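Local atomic coordinates of diol-dehydratase (Roseburia inulinivorans, PDB entry 5I2A), a protein that probably acts as a B12-independent glycyl radical lyase that dehydrates 1,2-propanediol. Residues I177-V182 against D215-Y220; N253-P258 against F269-Q274; A453-M458 against V696-P701; F556-V561 against A691-V696. All blocks are in the same frame, centred on the assembly; numbering follows the deposited sequence.

Interaction 1: I177-V182 against D215-Y220; sequences IGLNGV and DAVITY
Leu179 and Val217 face each other with their side chains crossed at about a right angle, and one branch of the leucine, CD1, does most of the touching. This methyl meets the branch point of the valine, lying 3.7 Å from Val217 CB and equally far from Val217 CG1. Leu179 CG stands anti to its own carbonyl carbon (chi1 -67°), and this directs the CD1 end across to the second helix. Ile218 comes in further back along the same side chain: its CD1 approaches Leu179 CB at a looser 4.2 Å. The contact joins two consecutive helices of the pyruvate formate lyase-like region, 171-190 and 200-233, and all three residues are buried. Leu179 sits at a kink in the first helix, just after Gly178, whose positive phi (73°) favours glycine. Here the backbone N atoms of Leu179 and Asn180 lack their bonds to the preceding turn and pair instead with Pro255 and Glu256 of a nearby loop. Phe526 from helix 525-529 packs on both Leu179 and Val217, while Phe57 and Leu61 of helix 49-63 reach Val217. On the second helix, Asp215 O is gripped twice: Thr219 N binds it at 2.9 Å, and Thr219 OG1 binds it from the opposite face of the carbonyl plane.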
loop_
_atom_site.group_PDB
_atom_site.type_symbol
_atom_site.label_atom_id
_atom_site.label_comp_id
_atom_site.label_asym_id
_atom_site.label_seq_id
_atom_site.Cartn_x
_atom_site.Cartn_y
_atom_site.Cartn_z
ATOM N N ILE A 177 -5.745 20.175 25.548
ATOM C CA ILE A 177 -4.538 20.761 24.978
ATOM C C ILE A 177 -4.792 21.448 23.642
ATOM O O ILE A 177 -3.919 22.114 23.112
ATOM C CB ILE A 177 -3.390 19.707 24.834
ATOM C CG1 ILE A 177 -3.666 18.661 23.737
ATOM C CG2 ILE A 177 -3.105 19.044 26.177
ATOM C CD1 ILE A 177 -2.518 17.614 23.576
ATOM N N GLY A 178 -6.001 21.326 23.117
ATOM C CA GLY A 178 -6.316 21.931 21.836
ATOM C C GLY A 178 -5.675 21.198 20.669
ATOM O O GLY A 178 -4.828 20.328 20.868
ATOM N N LEU A 179 -6.082 21.539 19.448
ATOM C CA LEU A 179 -5.412 21.007 18.273
ATOM C C LEU A 179 -3.990 21.568 18.214
ATOM O O LEU A 179 -3.103 20.970 17.620
ATOM C CB LEU A 179 -6.187 21.328 16.992
ATOM C CG LEU A 179 -7.540 20.613 16.879
ATOM C CD1 LEU A 179 -8.196 20.880 15.538
ATOM C CD2 LEU A 179 -7.399 19.106 17.117
ATOM N N ASN A 180 -3.769 22.716 18.849
ATOM C CA ASN A 180 -2.417 23.235 18.975
ATOM C C ASN A 180 -1.548 22.252 19.735
ATOM O O ASN A 180 -0.423 21.972 19.344
ATOM C CB ASN A 180 -2.415 24.587 19.674
ATOM C CG ASN A 180 -1.063 25.225 19.658
ATOM O OD1 ASN A 180 -0.574 25.632 18.603
ATOM N ND2 ASN A 180 -0.438 25.313 20.823
ATOM N N GLY A 181 -2.097 21.713 20.820
ATOM C CA GLY A 181 -1.423 20.694 21.589
ATOM C C GLY A 181 -1.204 19.397 20.820
ATOM O O GLY A 181 -0.172 18.749 20.985
ATOM N N VAL A 182 -2.176 19.001 20.002
ATOM C CA VAL A 182 -2.020 17.785 19.215
ATOM C C VAL A 182 -0.878 17.968 18.210
ATOM O O VAL A 182 -0.043 17.090 18.064
ATOM C CB VAL A 182 -3.333 17.393 18.490
ATOM C CG1 VAL A 182 -3.094 16.245 17.508
ATOM C CG2 VAL A 182 -4.389 17.003 19.518
ATOM N N ASP A 215 -4.654 21.938 11.115
ATOM C CA ASP A 215 -4.761 23.329 10.684
ATOM C C ASP A 215 -6.021 23.580 9.843
ATOM O O ASP A 215 -6.594 24.664 9.902
ATOM C CB ASP A 215 -3.506 23.755 9.923
ATOM C CG ASP A 215 -2.324 23.996 10.855
ATOM O OD1 ASP A 215 -2.560 24.392 12.015
ATOM O OD2 ASP A 215 -1.167 23.782 10.440
ATOM N N ALA A 216 -6.468 22.574 9.093
ATOM C CA ALA A 216 -7.720 22.671 8.353
ATOM C C ALA A 216 -8.938 22.870 9.278
ATOM O O ALA A 216 -9.839 23.641 8.982
ATOM C CB ALA A 216 -7.916 21.434 7.496
ATOM N N VAL A 217 -8.963 22.157 10.392
ATOM C CA VAL A 217 -10.075 22.280 11.322
ATOM C C VAL A 217 -10.019 23.647 12.025
ATOM O O VAL A 217 -11.044 24.263 12.274
ATOM C CB VAL A 217 -10.065 21.150 12.359
ATOM C CG1 VAL A 217 -11.197 21.330 13.371
ATOM C CG2 VAL A 217 -10.159 19.780 11.663
ATOM N N ILE A 218 -8.815 24.111 12.337
ATOM C CA ILE A 218 -8.643 25.411 12.959
ATOM C C ILE A 218 -9.152 26.478 12.012
ATOM O O ILE A 218 -9.924 27.359 12.400
ATOM C CB ILE A 218 -7.182 25.680 13.322
ATOM C CG1 ILE A 218 -6.748 24.722 14.429
ATOM C CG2 ILE A 218 -6.996 27.150 13.730
ATOM C CD1 ILE A 218 -5.260 24.704 14.720
ATOM N N THR A 219 -8.739 26.357 10.756
ATOM C CA THR A 219 -9.236 27.211 9.694
ATOM C C THR A 219 -10.757 27.205 9.644
ATOM O O THR A 219 -11.391 28.255 9.492
ATOM C CB THR A 219 -8.695 26.770 8.330
ATOM O OG1 THR A 219 -7.284 27.005 8.283
ATOM C CG2 THR A 219 -9.383 27.538 7.204
ATOM N N TYR A 220 -11.338 26.015 9.763
ATOM C CA TYR A 220 -12.784 25.865 9.661
ATOM C C TYR A 220 -13.486 26.672 10.757
ATOM O O TYR A 220 -14.409 27.427 10.486
ATOM C CB TYR A 220 -13.183 24.386 9.752
ATOM C CG TYR A 220 -14.633 24.120 9.420
ATOM C CD1 TYR A 220 -15.127 24.379 8.157
ATOM C CD2 TYR A 220 -15.498 23.593 10.370
ATOM C CE1 TYR A 220 -16.449 24.128 7.840
ATOM C CE2 TYR A 220 -16.816 23.334 10.063
ATOM C CZ TYR A 220 -17.288 23.610 8.801
ATOM O OH TYR A 220 -18.601 23.372 8.500
#

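Interaction 2: N253-P258 against F269-Q274; sequences NVPEFP and FWFIQQ
Phe271 turns its ring to the loop 253-258 through a chi1 of -86°, which keeps CG beside the backbone N and carries the CD2 side of the ring to Pro255. The proline and the phenylalanine cross at about a right angle, and the ring is approached obliquely: Pro255 CD lies 4.0 Å from Phe271 CD2. The carbonyl oxygen just before the proline comes to the same part of the ring, Val254 O standing 4.0 Å from Phe271 CD2 and 4.1 Å from Phe271 CE2. Ile272 adds a lighter touch. Its second torsion (chi2 -55°) bends the chain end back to the loop, leaving Ile272 CD1 4.5 Å from Pro255 CB. The peptide bond between Val254 and Pro255 is cis, which probably helps to point the proline ring toward the helix. Within the loop, Phe257 N is bonded to Asn253 O at 2.8 Å, which closes the bend. Ala221 of helix 200-233 touches both Pro255 and Phe271, completing an apolar junction. The loop links helix 238-253 to helix 262-279, and its proline packs back on the helix that follows; the bend at Val254-Pro255 resembles a type VI turn, the class with cis-proline at its third position.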
loop_
_atom_site.group_PDB
_atom_site.type_symbol
_atom_site.label_atom_id
_atom_site.label_comp_id
_atom_site.label_asym_id
_atom_site.label_seq_id
_atom_site.Cartn_x
_atom_site.Cartn_y
_atom_site.Cartn_z
ATOM N N ASN A 253 -10.952 30.740 19.571
ATOM C CA ASN A 253 -10.138 30.037 20.561
ATOM C C ASN A 253 -10.175 28.519 20.410
ATOM O O ASN A 253 -9.155 27.859 20.600
ATOM C CB ASN A 253 -10.564 30.408 21.987
ATOM C CG ASN A 253 -9.448 30.190 23.006
ATOM O OD1 ASN A 253 -8.376 30.789 22.891
ATOM N ND2 ASN A 253 -9.701 29.356 24.020
ATOM N N VAL A 254 -11.338 27.960 20.087
ATOM C CA VAL A 254 -11.456 26.501 20.025
ATOM C C VAL A 254 -11.861 26.033 18.621
ATOM O O VAL A 254 -12.585 26.713 17.912
ATOM C CB VAL A 254 -12.451 25.949 21.096
ATOM C CG1 VAL A 254 -11.927 26.207 22.508
ATOM C CG2 VAL A 254 -13.842 26.518 20.916
ATOM N N PRO A 255 -11.384 24.851 18.215
ATOM C CA PRO A 255 -10.627 23.906 19.027
ATOM C C PRO A 255 -9.102 24.061 18.935
ATOM O O PRO A 255 -8.402 23.153 19.367
ATOM C CB PRO A 255 -11.068 22.562 18.452
ATOM C CG PRO A 255 -11.242 22.849 17.024
ATOM C CD PRO A 255 -11.719 24.275 16.902
ATOM N N GLU A 256 -8.601 25.181 18.423
ATOM C CA GLU A 256 -7.154 25.384 18.368
ATOM C C GLU A 256 -6.519 25.296 19.757
ATOM O O GLU A 256 -5.510 24.611 19.949
ATOM C CB GLU A 256 -6.791 26.730 17.721
ATOM C CG GLU A 256 -5.273 27.026 17.808
ATOM C CD GLU A 256 -4.817 28.156 16.910
ATOM O OE1 GLU A 256 -5.649 29.002 16.510
ATOM O OE2 GLU A 256 -3.615 28.189 16.589
ATOM N N PHE A 257 -7.142 25.955 20.728
ATOM C CA PHE A 257 -6.576 26.069 22.067
ATOM C C PHE A 257 -7.409 25.331 23.105
ATOM O O PHE A 257 -8.554 24.979 22.836
ATOM C CB PHE A 257 -6.437 27.554 22.436
ATOM C CG PHE A 257 -5.492 28.306 21.540
ATOM C CD1 PHE A 257 -4.127 28.074 21.604
ATOM C CD2 PHE A 257 -5.966 29.237 20.630
ATOM C CE1 PHE A 257 -3.247 28.762 20.776
ATOM C CE2 PHE A 257 -5.096 29.928 19.802
ATOM C CZ PHE A 257 -3.734 29.685 19.874
ATOM N N PRO A 258 -6.825 25.069 24.288
ATOM C CA PRO A 258 -7.598 24.472 25.381
ATOM C C PRO A 258 -8.855 25.281 25.697
ATOM O O PRO A 258 -8.826 26.511 25.639
ATOM C CB PRO A 258 -6.615 24.493 26.558
ATOM C CG PRO A 258 -5.258 24.428 25.905
ATOM C CD PRO A 258 -5.400 25.231 24.645
ATOM N N PHE A 269 -16.020 20.533 21.391
ATOM C CA PHE A 269 -16.620 19.233 21.204
ATOM C C PHE A 269 -17.392 19.156 19.893
ATOM O O PHE A 269 -17.189 18.221 19.113
ATOM C CB PHE A 269 -17.558 18.884 22.351
ATOM C CG PHE A 269 -18.523 17.801 22.007
ATOM C CD1 PHE A 269 -18.135 16.475 22.060
ATOM C CD2 PHE A 269 -19.804 18.102 21.584
ATOM C CE1 PHE A 269 -19.005 15.472 21.725
ATOM C CE2 PHE A 269 -20.681 17.097 21.247
ATOM C CZ PHE A 269 -20.278 15.778 21.319
ATOM N N TRP A 270 -18.271 20.124 19.645
ATOM C CA TRP A 270 -19.134 20.014 18.475
ATOM C C TRP A 270 -18.323 20.056 17.172
ATOM O O TRP A 270 -18.602 19.302 16.264
ATOM C CB TRP A 270 -20.223 21.098 18.421
ATOM C CG TRP A 270 -21.001 20.965 17.137
ATOM C CD1 TRP A 270 -21.002 21.821 16.083
ATOM C CD2 TRP A 270 -21.816 19.846 16.747
ATOM N NE1 TRP A 270 -21.801 21.326 15.073
ATOM C CE2 TRP A 270 -22.302 20.111 15.457
ATOM C CE3 TRP A 270 -22.188 18.650 17.378
ATOM C CZ2 TRP A 270 -23.132 19.223 14.776
ATOM C CZ3 TRP A 270 -23.022 17.773 16.709
ATOM C CH2 TRP A 270 -23.488 18.066 15.421
ATOM N N PHE A 271 -17.338 20.939 17.079
ATOM C CA PHE A 271 -16.501 20.996 15.875
ATOM C C PHE A 271 -15.829 19.638 15.604
ATOM O O PHE A 271 -15.770 19.192 14.469
ATOM C CB PHE A 271 -15.451 22.110 15.999
ATOM C CG PHE A 271 -15.953 23.478 15.564
ATOM C CD1 PHE A 271 -16.776 23.615 14.456
ATOM C CD2 PHE A 271 -15.604 24.618 16.272
ATOM C CE1 PHE A 271 -17.233 24.868 14.053
ATOM C CE2 PHE A 271 -16.056 25.876 15.876
ATOM C CZ PHE A 271 -16.868 26.006 14.775
ATOM N N ILE A 272 -15.357 18.973 16.649
ATOM C CA ILE A 272 -14.732 17.670 16.466
ATOM C C ILE A 272 -15.780 16.654 15.995
ATOM O O ILE A 272 -15.552 15.944 15.017
ATOM C CB ILE A 272 -14.043 17.170 17.748
ATOM C CG1 ILE A 272 -12.919 18.128 18.153
ATOM C CG2 ILE A 272 -13.492 15.779 17.529
ATOM C CD1 ILE A 272 -11.880 18.390 17.029
ATOM N N GLN A 273 -16.930 16.623 16.669
ATOM C CA GLN A 273 -18.039 15.740 16.289
ATOM C C GLN A 273 -18.431 15.933 14.830
ATOM O O GLN A 273 -18.704 14.969 14.118
ATOM C CB GLN A 273 -19.266 15.984 17.173
ATOM C CG GLN A 273 -20.421 15.010 16.933
ATOM C CD GLN A 273 -20.121 13.593 17.439
ATOM O OE1 GLN A 273 -19.163 13.373 18.184
ATOM N NE2 GLN A 273 -20.952 12.632 17.035
ATOM N N GLN A 274 -18.473 17.187 14.402
ATOM C CA GLN A 274 -18.887 17.514 13.053
ATOM C C GLN A 274 -17.830 17.160 11.999
ATOM O O GLN A 274 -18.136 16.468 11.029
ATOM C CB GLN A 274 -19.235 19.003 12.943
ATOM C CG GLN A 274 -19.790 19.376 11.570
ATOM C CD GLN A 274 -19.706 20.875 11.278
ATOM O OE1 GLN A 274 -19.200 21.649 12.089
ATOM N NE2 GLN A 274 -20.206 21.279 10.121
#

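Interaction 3: A453-M458 against V696-P701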
loop_
_atom_site.group_PDB
_atom_site.type_symbol
_atom_site.label_atom_id
_atom_site.label_comp_id
_atom_site.label_asym_id
_atom_site.label_seq_id
_atom_site.Cartn_x
_atom_site.Cartn_y
_atom_site.Cartn_z
ATOM N N ALA A 453 -19.533 -4.313 11.233
ATOM C CA ALA A 453 -18.838 -4.677 9.999
ATOM C C ALA A 453 -19.710 -5.426 8.998
ATOM O O ALA A 453 -19.421 -5.405 7.804
ATOM C CB ALA A 453 -17.591 -5.514 10.328
ATOM N N ALA A 454 -20.755 -6.092 9.487
ATOM C CA ALA A 454 -21.652 -6.873 8.630
ATOM C C ALA A 454 -22.875 -7.345 9.388
ATOM O O ALA A 454 -22.897 -7.387 10.625
ATOM C CB ALA A 454 -20.923 -8.110 8.007
ATOM N N PHE A 455 -23.891 -7.698 8.613
ATOM C CA PHE A 455 -25.091 -8.331 9.120
ATOM C C PHE A 455 -25.104 -9.778 8.619
ATOM O O PHE A 455 -25.056 -10.013 7.406
ATOM C CB PHE A 455 -26.339 -7.593 8.630
ATOM C CG PHE A 455 -26.456 -6.160 9.107
ATOM C CD1 PHE A 455 -25.983 -5.773 10.347
ATOM C CD2 PHE A 455 -27.083 -5.208 8.308
ATOM C CE1 PHE A 455 -26.121 -4.459 10.791
ATOM C CE2 PHE A 455 -27.219 -3.884 8.738
ATOM C CZ PHE A 455 -26.737 -3.512 9.980
ATOM N N PHE A 456 -25.181 -10.734 9.537
ATOM C CA PHE A 456 -25.172 -12.150 9.190
ATOM C C PHE A 456 -26.499 -12.796 9.572
ATOM O O PHE A 456 -26.905 -12.751 10.736
ATOM C CB PHE A 456 -24.016 -12.871 9.898
ATOM C CG PHE A 456 -23.854 -14.327 9.513
ATOM C CD1 PHE A 456 -24.617 -15.320 10.124
ATOM C CD2 PHE A 456 -22.909 -14.704 8.566
ATOM C CE1 PHE A 456 -24.439 -16.668 9.790
ATOM C CE2 PHE A 456 -22.727 -16.054 8.218
ATOM C CZ PHE A 456 -23.494 -17.033 8.833
ATOM N N ASN A 457 -27.146 -13.424 8.595
ATOM C CA ASN A 457 -28.445 -14.059 8.818
ATOM C C ASN A 457 -28.262 -15.516 9.250
ATOM O O ASN A 457 -27.983 -16.374 8.420
ATOM C CB ASN A 457 -29.296 -13.972 7.537
ATOM C CG ASN A 457 -30.740 -14.426 7.752
ATOM O OD1 ASN A 457 -31.034 -15.191 8.668
ATOM N ND2 ASN A 457 -31.647 -13.934 6.905
ATOM N N MET A 458 -28.433 -15.792 10.538
ATOM C CA MET A 458 -28.215 -17.144 11.051
ATOM C C MET A 458 -29.294 -18.119 10.573
ATOM O O MET A 458 -29.109 -19.322 10.674
ATOM C CB MET A 458 -28.146 -17.154 12.591
ATOM C CG MET A 458 -27.064 -16.232 13.185
ATOM S SD MET A 458 -27.144 -16.111 14.989
ATOM C CE MET A 458 -27.090 -17.835 15.419
ATOM N N VAL A 696 -29.971 -3.498 14.405
ATOM C CA VAL A 696 -30.316 -2.175 13.878
ATOM C C VAL A 696 -31.760 -2.289 13.361
ATOM O O VAL A 696 -32.604 -2.773 14.101
ATOM C CB VAL A 696 -29.337 -1.674 12.806
ATOM C CG1 VAL A 696 -29.424 -0.141 12.701
ATOM C CG2 VAL A 696 -27.905 -2.067 13.184
ATOM N N SER A 697 -32.063 -1.913 12.118
ATOM C CA SER A 697 -33.418 -2.178 11.629
ATOM C C SER A 697 -33.414 -3.286 10.566
ATOM O O SER A 697 -34.408 -3.501 9.873
ATOM C CB SER A 697 -34.074 -0.902 11.069
ATOM O OG SER A 697 -33.487 -0.465 9.852
ATOM N N ALA A 698 -32.302 -4.006 10.478
ATOM C CA ALA A 698 -32.057 -4.927 9.367
ATOM C C ALA A 698 -32.713 -6.288 9.516
ATOM O O ALA A 698 -32.647 -7.111 8.596
ATOM C CB ALA A 698 -30.550 -5.106 9.164
ATOM N N ASN A 699 -33.349 -6.538 10.661
ATOM C CA ASN A 699 -34.044 -7.798 10.846
ATOM C C ASN A 699 -35.264 -7.863 9.918
ATOM O O ASN A 699 -35.688 -8.936 9.537
ATOM C CB ASN A 699 -34.465 -7.999 12.298
ATOM C CG ASN A 699 -35.442 -6.933 12.768
ATOM O OD1 ASN A 699 -35.171 -5.745 12.666
ATOM N ND2 ASN A 699 -36.592 -7.360 13.250
ATOM N N VAL A 700 -35.792 -6.709 9.526
ATOM C CA VAL A 700 -36.902 -6.686 8.569
ATOM C C VAL A 700 -36.430 -7.053 7.139
ATOM O O VAL A 700 -36.913 -8.029 6.590
ATOM C CB VAL A 700 -37.622 -5.318 8.608
ATOM C CG1 VAL A 700 -38.638 -5.201 7.480
ATOM C CG2 VAL A 700 -38.263 -5.127 9.987
ATOM N N PRO A 701 -35.451 -6.320 6.554
ATOM C CA PRO A 701 -35.016 -6.810 5.235
ATOM C C PRO A 701 -34.339 -8.193 5.241
ATOM O O PRO A 701 -34.487 -8.915 4.257
ATOM C CB PRO A 701 -34.027 -5.733 4.757
ATOM C CG PRO A 701 -33.579 -5.022 6.009
ATOM C CD PRO A 701 -34.808 -5.034 6.896
#
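The Phe455 ring is met obliquely by two methyl groups, each over different ring atoms: Ala698 CB is 3.6 Å from both Phe455 CD2 and Phe455 CE2, while Val696 CG2 stands 3.7 Å from Phe455 CZ and 3.8 Å from Phe455 CE1. Phe455 belongs to strand 454-457, which lies between strand 154-155 (antiparallel) and strand 548-556 (parallel) in a five-stranded mixed sheet, consistent with one half of the alpha/beta barrel known in glycyl radical enzymes. Two more aromatic rings gather about this one: Phe556 with its plane turned by about 70°, and Phe338 by about 40°. With chi1 of -63°, CG of Phe455 sits beside the backbone N, and the ring leaves the strand for the turn ahead of helix 699-703. The side chains of Phe455 and Val696 cross at about a right angle. Replacing the phenylalanine with an alanine here would probably leave the methyl groups of Val696 and Ala698 without the ring they pack on and open a gap between strand and turn. Val696 also touches Tyr818, the residue after Gly817, which is the predicted radical site. The side chain of Val696 lies about 5 Å from a 1,2-ethanediol, probably from the crystallisation liquor. Past the ring, the side chain of Asn457 serves the entry to the next helix: OD1 caps the backbone N of Cys459, while ND2 is hydrogen-bonded to Thr706 OG1.

Interaction 4: F556-V561 against A691-V696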
loop_
_atom_site.group_PDB
_atom_site.type_symbol
_atom_site.label_atom_id
_atom_site.label_comp_id
_atom_site.label_asym_id
_atom_site.label_seq_id
_atom_site.Cartn_x
_atom_site.Cartn_y
_atom_site.Cartn_z
ATOM N N PHE A 556 -27.950 -12.541 13.305
ATOM C CA PHE A 556 -29.388 -12.309 13.336
ATOM C C PHE A 556 -30.172 -13.594 13.511
ATOM O O PHE A 556 -29.888 -14.582 12.849
ATOM C CB PHE A 556 -29.854 -11.647 12.037
ATOM C CG PHE A 556 -29.507 -10.181 11.911
ATOM C CD1 PHE A 556 -28.194 -9.766 11.801
ATOM C CD2 PHE A 556 -30.519 -9.222 11.846
ATOM C CE1 PHE A 556 -27.884 -8.420 11.655
ATOM C CE2 PHE A 556 -30.222 -7.874 11.689
ATOM C CZ PHE A 556 -28.901 -7.474 11.601
ATOM N N GLY A 557 -31.183 -13.571 14.365
ATOM C CA GLY A 557 -32.184 -14.615 14.367
ATOM C C GLY A 557 -32.041 -15.721 15.391
ATOM O O GLY A 557 -32.586 -16.812 15.197
ATOM N N ILE A 558 -31.332 -15.454 16.480
ATOM C CA ILE A 558 -31.137 -16.477 17.515
ATOM C C ILE A 558 -32.457 -17.130 17.988
ATOM O O ILE A 558 -32.535 -18.357 18.088
ATOM C CB ILE A 558 -30.399 -15.904 18.731
ATOM C CG1 ILE A 558 -28.902 -15.849 18.444
ATOM C CG2 ILE A 558 -30.607 -16.778 19.943
ATOM C CD1 ILE A 558 -28.075 -15.364 19.615
ATOM N N ALA A 559 -33.486 -16.328 18.270
ATOM C CA ALA A 559 -34.775 -16.893 18.699
ATOM C C ALA A 559 -35.357 -17.817 17.627
ATOM O O ALA A 559 -35.826 -18.916 17.930
ATOM C CB ALA A 559 -35.793 -15.773 19.047
ATOM N N ASN A 560 -35.332 -17.359 16.378
ATOM C CA ASN A 560 -35.882 -18.142 15.273
ATOM C C ASN A 560 -35.152 -19.474 15.139
ATOM O O ASN A 560 -35.786 -20.514 14.991
ATOM C CB ASN A 560 -35.804 -17.366 13.955
ATOM C CG ASN A 560 -36.461 -16.005 14.046
ATOM O OD1 ASN A 560 -35.782 -14.987 14.137
ATOM N ND2 ASN A 560 -37.793 -15.984 14.048
ATOM N N VAL A 561 -33.825 -19.432 15.220
ATOM C CA VAL A 561 -32.999 -20.633 15.105
ATOM C C VAL A 561 -33.245 -21.595 16.270
ATOM O O VAL A 561 -33.410 -22.789 16.064
ATOM C CB VAL A 561 -31.486 -20.277 15.033
ATOM C CG1 VAL A 561 -30.611 -21.522 15.172
ATOM C CG2 VAL A 561 -31.180 -19.554 13.743
ATOM N N ALA A 691 -17.920 -11.420 17.780
ATOM C CA ALA A 691 -19.342 -11.368 17.446
ATOM C C ALA A 691 -20.109 -10.293 18.212
ATOM O O ALA A 691 -19.848 -10.041 19.393
ATOM C CB ALA A 691 -19.993 -12.733 17.709
ATOM N N GLY A 692 -21.055 -9.660 17.526
ATOM C CA GLY A 692 -22.145 -8.959 18.181
ATOM C C GLY A 692 -23.462 -9.635 17.829
ATOM O O GLY A 692 -23.528 -10.434 16.887
ATOM N N LEU A 693 -24.504 -9.325 18.591
ATOM C CA LEU A 693 -25.838 -9.853 18.352
ATOM C C LEU A 693 -26.846 -8.709 18.487
ATOM O O LEU A 693 -27.468 -8.520 19.527
ATOM C CB LEU A 693 -26.166 -10.996 19.321
ATOM C CG LEU A 693 -25.225 -12.206 19.282
ATOM C CD1 LEU A 693 -25.377 -13.087 20.508
ATOM C CD2 LEU A 693 -25.409 -13.011 18.006
ATOM N N TYR A 694 -26.986 -7.943 17.417
ATOM C CA TYR A 694 -27.931 -6.844 17.387
ATOM C C TYR A 694 -28.377 -6.602 15.950
ATOM O O TYR A 694 -27.694 -7.010 15.017
ATOM C CB TYR A 694 -27.327 -5.581 17.998
ATOM C CG TYR A 694 -26.168 -4.926 17.258
ATOM C CD1 TYR A 694 -26.400 -4.076 16.179
ATOM C CD2 TYR A 694 -24.848 -5.082 17.698
ATOM C CE1 TYR A 694 -25.366 -3.435 15.545
ATOM C CE2 TYR A 694 -23.786 -4.421 17.060
ATOM C CZ TYR A 694 -24.055 -3.608 15.981
ATOM O OH TYR A 694 -23.045 -2.944 15.328
ATOM N N PRO A 695 -29.543 -5.978 15.777
ATOM C CA PRO A 695 -30.124 -5.956 14.428
ATOM C C PRO A 695 -30.190 -4.611 13.708
ATOM O O PRO A 695 -30.451 -4.625 12.507
ATOM C CB PRO A 695 -31.542 -6.446 14.685
ATOM C CG PRO A 695 -31.884 -5.764 15.989
ATOM C CD PRO A 695 -30.579 -5.780 16.809
ATOM N N VAL A 696 -29.971 -3.498 14.405
ATOM C CA VAL A 696 -30.316 -2.175 13.878
ATOM C C VAL A 696 -31.760 -2.289 13.361
ATOM O O VAL A 696 -32.604 -2.773 14.101
ATOM C CB VAL A 696 -29.337 -1.674 12.806
ATOM C CG1 VAL A 696 -29.424 -0.141 12.701
ATOM C CG2 VAL A 696 -27.905 -2.067 13.184
#
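Phe556 opens the segment by bringing one end of its ring up to the backbone of Pro695, and the two side chains cross at about a right angle. The approach to the ring is oblique: Phe556 CE2 comes within 3.3 Å of Pro695 CA and 3.6 Å of Pro695 CB. Neighbouring carbons meet carbonyl oxygens, with Phe556 CZ 3.4 Å from Pro695 O and Phe556 CE1 3.7 Å from Tyr694 O. A serine in place of Phe556 would probably leave Pro695 without its main partner across this contact and a gap where the ring had filled the bend. The side chain of Tyr694, whose OH is bonded to His451 O, lies about 4 Å from a 1,2-ethanediol, probably of crystallisation origin. Gly557 follows at the N-cap, where phi of 99° would jam a side chain against the carbonyl of Phe556; its own O accepts Val561 N at 2.9 Å, starting the helix. Ile558 then reaches across with the end of its chain. Its CD1 faces both methyls of Leu693, 3.6 Å from Leu693 CD1 and 3.9 Å from Leu693 CD2. Further on, Asn560 turns to other loops, bonding Ala720 N through OD1 and Asp711 OD2 through ND2. Strand 548-556 ends here: Gly692 pairs with its Pro553 and Gly555, and Ala671 of helix 661-678 packs on Ile558 at the start of helix 558-574.

The four contacts form two close pairs within the pyruvate formate lyase-like region. Interactions 1 and 2 have centres about 8 Å apart and join helices 171-190, 200-233 and 262-279 through the 253-258 loop. Interactions 3 and 4, also about 8 Å apart, share Val696 and meet where strands 454-457 and 548-556 pair, with Phe456 O 2.8 Å from Phe556 N. Centres of different pairs are about 35 to 42 Å apart. Along the chain, interaction 1 precedes interaction 2; the segments of interaction 4 then fall between those of interaction 3, the last of them overlapping at Val696. The first pair thus knits together helices near in sequence, the second brings distant segments to the sheet.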